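Local coordinates for protein chloroplastic group IIB intron splicing facilitator CRS2, chloroplastic (PDB 1RYB) that facilitates the splicing of chloroplast group IIB introns in complexes with CAF1 or CAF2, having a peptidyl-tRNA hydrolase fold but no such activity, at residues A[16-28]-A[34-46]. Sequence-based numbering, arbitrary orientation.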
ATOM      1  N   THR A  16     -12.834 -14.523   7.228  1.00 19.36           N
ATOM      2  CA  THR A  16     -13.066 -13.149   6.907  1.00 23.27           C
ATOM      3  C   THR A  16     -11.954 -12.647   5.956  1.00 26.52           C
ATOM      4  O   THR A  16     -10.762 -12.863   6.204  1.00 22.68           O
ATOM      5  CB  THR A  16     -13.114 -12.360   8.219  1.00 20.35           C
ATOM      6  OG1 THR A  16     -14.043 -13.001   9.088  1.00 29.24           O
ATOM      7  CG2 THR A  16     -13.569 -10.943   7.945  1.00 36.44           C
ATOM      8  N   PRO A  17     -12.337 -12.045   4.815  1.00 25.19           N
ATOM      9  CA  PRO A  17     -11.299 -11.632   3.828  1.00 23.97           C
ATOM     10  C   PRO A  17     -10.516 -10.422   4.240  1.00 22.79           C
ATOM     11  O   PRO A  17     -10.882  -9.716   5.182  1.00 19.43           O
ATOM     12  CB  PRO A  17     -12.015 -11.312   2.513  1.00 16.30           C
ATOM     13  CG  PRO A  17     -13.491 -11.161   2.872  1.00 32.13           C
ATOM     14  CD  PRO A  17     -13.683 -11.690   4.317  1.00 30.80           C
ATOM     15  N   TRP A  18      -9.412 -10.222   3.511  1.00 13.01           N
ATOM     16  CA  TRP A  18      -8.573  -9.025   3.614  1.00 12.74           C
ATOM     17  C   TRP A  18      -8.609  -8.267   2.310  1.00  9.10           C
ATOM     18  O   TRP A  18      -8.773  -8.842   1.230  1.00  9.80           O
ATOM     19  CB  TRP A  18      -7.082  -9.326   3.896  1.00 11.09           C
ATOM     20  CG  TRP A  18      -6.827  -9.720   5.331  1.00 11.67           C
ATOM     21  CD1 TRP A  18      -7.291 -10.879   5.961  1.00 11.58           C
ATOM     22  CD2 TRP A  18      -6.029  -9.012   6.295  1.00 10.14           C
ATOM     23  NE1 TRP A  18      -6.846 -10.901   7.249  1.00 14.22           N
ATOM     24  CE2 TRP A  18      -6.086  -9.754   7.498  1.00 13.49           C
ATOM     25  CE3 TRP A  18      -5.333  -7.794   6.281  1.00 12.24           C
ATOM     26  CZ2 TRP A  18      -5.328  -9.373   8.610  1.00 19.64           C
ATOM     27  CZ3 TRP A  18      -4.683  -7.369   7.472  1.00 13.09           C
ATOM     28  CH2 TRP A  18      -4.696  -8.147   8.592  1.00 11.66           C
ATOM     29  N   LEU A  19      -8.405  -6.959   2.430  1.00 12.01           N
ATOM     30  CA  LEU A  19      -8.293  -6.138   1.247  1.00 11.48           C
ATOM     31  C   LEU A  19      -6.935  -5.513   1.373  1.00 15.77           C
ATOM     32  O   LEU A  19      -6.702  -4.802   2.312  1.00 13.09           O
ATOM     33  CB  LEU A  19      -9.437  -5.107   1.206  1.00 10.89           C
ATOM     34  CG  LEU A  19      -9.508  -4.216  -0.058  1.00  9.38           C
ATOM     35  CD1 LEU A  19     -10.773  -3.332   0.141  1.00 12.46           C
ATOM     36  CD2 LEU A  19      -8.304  -3.248  -0.034  1.00 12.57           C
ATOM     37  N   ILE A  20      -6.025  -5.833   0.454  1.00  7.28           N
ATOM     38  CA  ILE A  20      -4.687  -5.366   0.503  1.00  5.16           C
ATOM     39  C   ILE A  20      -4.533  -4.332  -0.572  1.00  9.79           C
ATOM     40  O   ILE A  20      -4.506  -4.667  -1.812  1.00 11.32           O
ATOM     41  CB  ILE A  20      -3.712  -6.585   0.302  1.00  8.85           C
ATOM     42  CG1 ILE A  20      -3.876  -7.629   1.478  1.00  8.53           C
ATOM     43  CG2 ILE A  20      -2.245  -6.064   0.249  1.00 11.67           C
ATOM     44  CD1 ILE A  20      -3.205  -8.922   1.196  1.00 18.68           C
ATOM     45  N   ALA A  21      -4.403  -3.065  -0.145  1.00  8.95           N
ATOM     46  CA  ALA A  21      -4.377  -1.976  -1.155  1.00  7.32           C
ATOM     47  C   ALA A  21      -3.073  -1.222  -1.158  1.00 16.65           C
ATOM     48  O   ALA A  21      -2.608  -0.847  -0.124  1.00 12.26           O
ATOM     49  CB  ALA A  21      -5.544  -0.984  -0.854  1.00 11.27           C
ATOM     50  N   GLY A  22      -2.482  -1.058  -2.341  1.00 10.29           N
ATOM     51  CA  GLY A  22      -1.234  -0.309  -2.490  1.00  6.06           C
ATOM     52  C   GLY A  22      -1.610   1.003  -3.214  1.00 10.59           C
ATOM     53  O   GLY A  22      -2.404   0.979  -4.207  1.00 12.37           O
ATOM     54  N   LEU A  23      -1.136   2.156  -2.647  1.00 10.98           N
ATOM     55  CA  LEU A  23      -1.418   3.494  -3.152  1.00 10.58           C
ATOM     56  C   LEU A  23      -0.471   3.923  -4.273  1.00 13.42           C
ATOM     57  O   LEU A  23       0.736   3.575  -4.300  1.00 11.60           O
ATOM     58  CB  LEU A  23      -1.389   4.503  -2.019  1.00  7.74           C
ATOM     59  CG  LEU A  23      -2.386   4.093  -0.931  1.00 10.06           C
ATOM     60  CD1 LEU A  23      -2.544   5.245   0.033  1.00 11.98           C
ATOM     61  CD2 LEU A  23      -3.778   3.821  -1.568  1.00 12.09           C
ATOM     62  N   GLY A  24      -0.980   4.747  -5.136  1.00  9.33           N
ATOM     63  CA  GLY A  24      -0.181   5.272  -6.300  1.00  7.10           C
ATOM     64  C   GLY A  24      -1.056   6.079  -7.211  1.00  8.83           C
ATOM     65  O   GLY A  24      -2.292   6.219  -6.961  1.00 11.76           O
ATOM     66  N   ASN A  25      -0.447   6.553  -8.301  1.00 10.34           N
ATOM     67  CA  ASN A  25      -1.164   7.247  -9.388  1.00 10.19           C
ATOM     68  C   ASN A  25      -1.194   6.381 -10.596  1.00  7.88           C
ATOM     69  O   ASN A  25      -0.260   5.605 -10.848  1.00 13.95           O
ATOM     70  CB  ASN A  25      -0.438   8.537  -9.751  1.00 11.18           C
ATOM     71  CG  ASN A  25      -0.687   9.563  -8.689  1.00 13.23           C
ATOM     72  OD1 ASN A  25      -1.842   9.872  -8.428  1.00 13.08           O
ATOM     73  ND2 ASN A  25       0.393  10.127  -8.087  1.00 14.82           N
ATOM     74  N   PRO A  26      -2.191   6.548 -11.418  1.00  9.57           N
ATOM     75  CA  PRO A  26      -2.364   5.652 -12.562  1.00 10.82           C
ATOM     76  C   PRO A  26      -1.654   6.093 -13.785  1.00 11.45           C
ATOM     77  O   PRO A  26      -1.558   7.267 -14.035  1.00 15.87           O
ATOM     78  CB  PRO A  26      -3.846   5.812 -12.901  1.00 14.43           C
ATOM     79  CG  PRO A  26      -4.121   7.244 -12.505  1.00 22.36           C
ATOM     80  CD  PRO A  26      -3.316   7.437 -11.215  1.00 10.64           C
ATOM     81  N   GLY A  27      -1.172   5.136 -14.543  1.00  9.40           N
ATOM     82  CA  GLY A  27      -0.637   5.515 -15.799  1.00 14.71           C
ATOM     83  C   GLY A  27       0.861   5.364 -15.913  1.00 23.88           C
ATOM     84  O   GLY A  27       1.593   5.329 -14.928  1.00 15.40           O
ATOM     85  N   ASN A  28       1.307   5.288 -17.162  1.00 21.81           N
ATOM     86  CA  ASN A  28       2.754   5.075 -17.482  1.00 21.80           C
ATOM     87  C   ASN A  28       3.689   6.105 -16.879  1.00 26.39           C
ATOM     88  O   ASN A  28       4.822   5.813 -16.475  1.00 24.85           O
ATOM     89  CB  ASN A  28       2.920   5.141 -18.992  1.00 28.10           C
ATOM     90  CG  ASN A  28       2.007   4.147 -19.606  1.00 42.53           C
ATOM     91  OD1 ASN A  28       1.987   3.011 -19.135  1.00 24.25           O
ATOM     92  ND2 ASN A  28       1.080   4.634 -20.433  1.00 39.73           N
ATOM     93  N   ARG A  34       8.366   7.329  -6.804  1.00  9.77           N
ATOM     94  CA  ARG A  34       8.380   7.058  -5.338  1.00 12.34           C
ATOM     95  C   ARG A  34       6.974   6.940  -4.745  1.00  9.35           C
ATOM     96  O   ARG A  34       6.703   6.047  -3.891  1.00 11.70           O
ATOM     97  CB  ARG A  34       9.155   8.120  -4.579  1.00  8.49           C
ATOM     98  CG  ARG A  34      10.627   8.175  -5.050  1.00  7.37           C
ATOM     99  CD  ARG A  34      11.482   8.984  -4.034  1.00 16.85           C
ATOM    100  NE  ARG A  34      12.942   9.025  -4.323  1.00 17.81           N
ATOM    101  CZ  ARG A  34      13.502   9.857  -5.237  1.00 19.89           C
ATOM    102  NH1 ARG A  34      12.743  10.699  -5.954  1.00 16.52           N
ATOM    103  NH2 ARG A  34      14.849   9.786  -5.453  1.00 16.39           N
ATOM    104  N   HIS A  35       6.115   7.855  -5.141  1.00 10.27           N
ATOM    105  CA  HIS A  35       4.730   7.838  -4.645  1.00  9.54           C
ATOM    106  C   HIS A  35       3.942   6.602  -5.126  1.00  9.98           C
ATOM    107  O   HIS A  35       2.828   6.380  -4.659  1.00 16.77           O
ATOM    108  CB  HIS A  35       4.020   9.112  -5.160  1.00 14.48           C
ATOM    109  CG  HIS A  35       3.050   9.820  -4.211  1.00 11.54           C
ATOM    110  ND1 HIS A  35       3.149   9.724  -2.866  1.00 12.26           N
ATOM    111  CD2 HIS A  35       2.039  10.667  -4.497  1.00 15.45           C
ATOM    112  CE1 HIS A  35       2.206  10.472  -2.336  1.00  8.43           C
ATOM    113  NE2 HIS A  35       1.498  11.031  -3.311  1.00 15.77           N
ATOM    114  N   ASN A  36       4.487   5.807  -6.033  1.00  9.08           N
ATOM    115  CA  ASN A  36       3.838   4.572  -6.481  1.00  8.20           C
ATOM    116  C   ASN A  36       4.403   3.325  -5.848  1.00 15.61           C
ATOM    117  O   ASN A  36       4.076   2.240  -6.251  1.00 10.68           O
ATOM    118  CB  ASN A  36       4.000   4.405  -7.999  1.00 10.61           C
ATOM    119  CG  ASN A  36       2.811   5.028  -8.726  1.00 17.38           C
ATOM    120  OD1 ASN A  36       2.221   6.027  -8.302  1.00 11.96           O
ATOM    121  ND2 ASN A  36       2.346   4.378  -9.767  1.00 17.27           N
ATOM    122  N   VAL A  37       5.327   3.429  -4.866  1.00  9.21           N
ATOM    123  CA  VAL A  37       5.913   2.231  -4.344  1.00  8.44           C
ATOM    124  C   VAL A  37       4.884   1.293  -3.733  1.00 11.65           C
ATOM    125  O   VAL A  37       5.133   0.118  -3.672  1.00 10.64           O
ATOM    126  CB  VAL A  37       7.092   2.572  -3.393  1.00 10.92           C
ATOM    127  CG1 VAL A  37       6.639   3.213  -2.075  1.00 13.86           C
ATOM    128  CG2 VAL A  37       8.072   1.408  -3.149  1.00 11.09           C
ATOM    129  N   GLY A  38       3.782   1.815  -3.212  1.00  6.68           N
ATOM    130  CA  GLY A  38       2.751   0.901  -2.737  1.00  9.13           C
ATOM    131  C   GLY A  38       2.230  -0.008  -3.829  1.00  8.44           C
ATOM    132  O   GLY A  38       1.872  -1.177  -3.606  1.00 10.01           O
ATOM    133  N   PHE A  39       2.125   0.529  -5.006  1.00  9.74           N
ATOM    134  CA  PHE A  39       1.735  -0.282  -6.179  1.00  9.89           C
ATOM    135  C   PHE A  39       2.779  -1.417  -6.407  1.00 16.56           C
ATOM    136  O   PHE A  39       2.462  -2.591  -6.660  1.00 11.26           O
ATOM    137  CB  PHE A  39       1.749   0.603  -7.449  1.00  7.14           C
ATOM    138  CG  PHE A  39       0.427   1.333  -7.766  1.00  9.22           C
ATOM    139  CD1 PHE A  39      -0.609   1.439  -6.835  1.00 10.11           C
ATOM    140  CD2 PHE A  39       0.239   1.865  -9.045  1.00  9.18           C
ATOM    141  CE1 PHE A  39      -1.789   2.096  -7.203  1.00 12.56           C
ATOM    142  CE2 PHE A  39      -0.931   2.519  -9.436  1.00 13.60           C
ATOM    143  CZ  PHE A  39      -1.944   2.645  -8.489  1.00 13.42           C
ATOM    144  N   GLU A  40       4.084  -1.065  -6.298  1.00 13.84           N
ATOM    145  CA  GLU A  40       5.112  -2.088  -6.479  1.00 11.15           C
ATOM    146  C   GLU A  40       4.955  -3.209  -5.500  1.00  7.99           C
ATOM    147  O   GLU A  40       5.156  -4.377  -5.801  1.00 11.58           O
ATOM    148  CB  GLU A  40       6.533  -1.463  -6.312  1.00  9.78           C
ATOM    149  CG  GLU A  40       6.870  -0.423  -7.459  1.00 10.74           C
ATOM    150  CD  GLU A  40       8.340  -0.047  -7.399  1.00 17.85           C
ATOM    151  OE1 GLU A  40       8.742   1.082  -7.379  1.00 18.91           O
ATOM    152  OE2 GLU A  40       9.119  -1.048  -7.157  1.00 18.58           O
ATOM    153  N   MET A  41       4.687  -2.860  -4.227  1.00  8.97           N
ATOM    154  CA  MET A  41       4.552  -3.899  -3.182  1.00  9.88           C
ATOM    155  C   MET A  41       3.385  -4.817  -3.469  1.00  7.94           C
ATOM    156  O   MET A  41       3.502  -6.029  -3.355  1.00 11.43           O
ATOM    157  CB  MET A  41       4.385  -3.286  -1.763  1.00 10.12           C
ATOM    158  CG  MET A  41       4.382  -4.315  -0.635  1.00  9.21           C
ATOM    159  SD  MET A  41       5.994  -5.091  -0.413  1.00 12.01           S
ATOM    160  CE  MET A  41       6.903  -3.765   0.448  1.00 18.99           C
ATOM    161  N   VAL A  42       2.221  -4.228  -3.744  1.00  8.05           N
ATOM    162  CA  VAL A  42       1.090  -5.068  -4.078  1.00 12.31           C
ATOM    163  C   VAL A  42       1.343  -5.908  -5.371  1.00  9.88           C
ATOM    164  O   VAL A  42       0.908  -7.050  -5.469  1.00 10.41           O
ATOM    165  CB  VAL A  42      -0.296  -4.376  -4.028  1.00 16.95           C
ATOM    166  CG1 VAL A  42      -0.512  -3.793  -2.644  1.00 14.70           C
ATOM    167  CG2 VAL A  42      -0.466  -3.327  -5.088  1.00 10.89           C
ATOM    168  N   ASP A  43       2.039  -5.368  -6.325  1.00  9.38           N
ATOM    169  CA  ASP A  43       2.347  -6.166  -7.501  1.00 14.92           C
ATOM    170  C   ASP A  43       3.146  -7.352  -7.125  1.00 14.71           C
ATOM    171  O   ASP A  43       2.976  -8.410  -7.658  1.00 13.12           O
ATOM    172  CB  ASP A  43       3.154  -5.389  -8.562  1.00 15.54           C
ATOM    173  CG  ASP A  43       2.266  -4.421  -9.350  1.00 18.14           C
ATOM    174  OD1 ASP A  43       1.077  -4.569  -9.507  1.00 13.27           O
ATOM    175  OD2 ASP A  43       2.942  -3.423  -9.880  1.00 23.32           O
ATOM    176  N   ARG A  44       4.039  -7.154  -6.210  1.00 13.95           N
ATOM    177  CA  ARG A  44       4.915  -8.219  -5.764  1.00 11.90           C
ATOM    178  C   ARG A  44       4.152  -9.217  -4.946  1.00 13.27           C
ATOM    179  O   ARG A  44       4.339 -10.420  -5.068  1.00 15.79           O
ATOM    180  CB  ARG A  44       6.122  -7.625  -5.027  1.00 18.28           C
ATOM    181  CG  ARG A  44       7.032  -8.683  -4.452  1.00 33.86           C
ATOM    182  CD  ARG A  44       7.764  -9.551  -5.505  1.00 31.24           C
ATOM    183  NE  ARG A  44       8.575 -10.571  -4.799  1.00 32.77           N
ATOM    184  CZ  ARG A  44       8.177 -11.804  -4.422  1.00 23.08           C
ATOM    185  NH1 ARG A  44       6.992 -12.339  -4.731  1.00 26.90           N
ATOM    186  NH2 ARG A  44       9.029 -12.545  -3.730  1.00 28.51           N
ATOM    187  N   ILE A  45       3.232  -8.753  -4.106  1.00 10.56           N
ATOM    188  CA  ILE A  45       2.422  -9.705  -3.333  1.00  9.61           C
ATOM    189  C   ILE A  45       1.552 -10.526  -4.286  1.00 13.73           C
ATOM    190  O   ILE A  45       1.448 -11.780  -4.183  1.00 11.61           O
ATOM    191  CB  ILE A  45       1.562  -8.975  -2.298  1.00 14.51           C
ATOM    192  CG1 ILE A  45       2.523  -8.404  -1.227  1.00  9.35           C
ATOM    193  CG2 ILE A  45       0.477  -9.883  -1.669  1.00 12.74           C
ATOM    194  CD1 ILE A  45       1.846  -7.313  -0.405  1.00  9.36           C
ATOM    195  N   ALA A  46       0.963  -9.853  -5.217  1.00  9.63           N
ATOM    196  CA  ALA A  46       0.098 -10.525  -6.171  1.00 11.88           C
ATOM    197  C   ALA A  46       0.853 -11.567  -6.925  1.00 12.63           C
ATOM    198  O   ALA A  46       0.415 -12.706  -7.108  1.00 14.13           O
ATOM    199  CB  ALA A  46      -0.514  -9.530  -7.143  1.00 11.36           C
TER
HETATM  200  O   HOH W   1       2.649   4.367  -2.479  1.00  8.20           O
HETATM  201  O   HOH W   2       3.036   8.734  -8.214  1.00 15.33           O
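OD1 of N36 is gripped by the backbone N of N25, 2.7 Å away with a nearly straight N-H...O angle of 170°, and by a water that also accepts a bond from ND2 of N25. The other branch of the same amide completes the grip: ND2 of N36 reaches the carbonyl O of N25 at 3.1 Å, lying in that carbonyl's plane on a lone pair. With both ends of the carboxamide bonded to one residue's backbone, its rotation is fixed and the loop after strand 18-22 is tied to the start of helix 37-48.

Beside this pair the ring of F39 packs against the backbone of residues 22-25. CA of G24 stands over one face, 3.8 Å from the ring centroid and nearly along the ring normal, a CH-pi contact, while O of G22, buried with no hydrogen-bond partner in the model, lies at the ring's edge, 3.2 Å from CD1. CG of F39 is anti to its carbonyl carbon (chi1 -89°), which brings the ring alongside the chain. At G22 and G38 backbone meets backbone, with their CA atoms 4.2 Å apart, no side chain between them, and a CA-H...O contact of 3.4 Å from CA of G22 to O of G38. A water bridges O of L23 and N of G38, and N of F39 adds a weak bond to the same O. Farther along, CG2 of I20 packs on CG1 of V42 and, more loosely, on CD1 of I45.

H35, which corresponds to the proton acceptor of related peptidyl-tRNA hydrolases, is hydrogen-bonded through ND1 to OD2 of D107, and OD1 of N25 to N of M81, so the polar end of this contact borders what would be the active site in those enzymes. The axes of strand 18-22 and helix 37-46 run 137° apart in direction and approach to 7.0 Å; the strand lies between the parallel strands 70-77 and 102-108, and the helix is covered by helix 169-192.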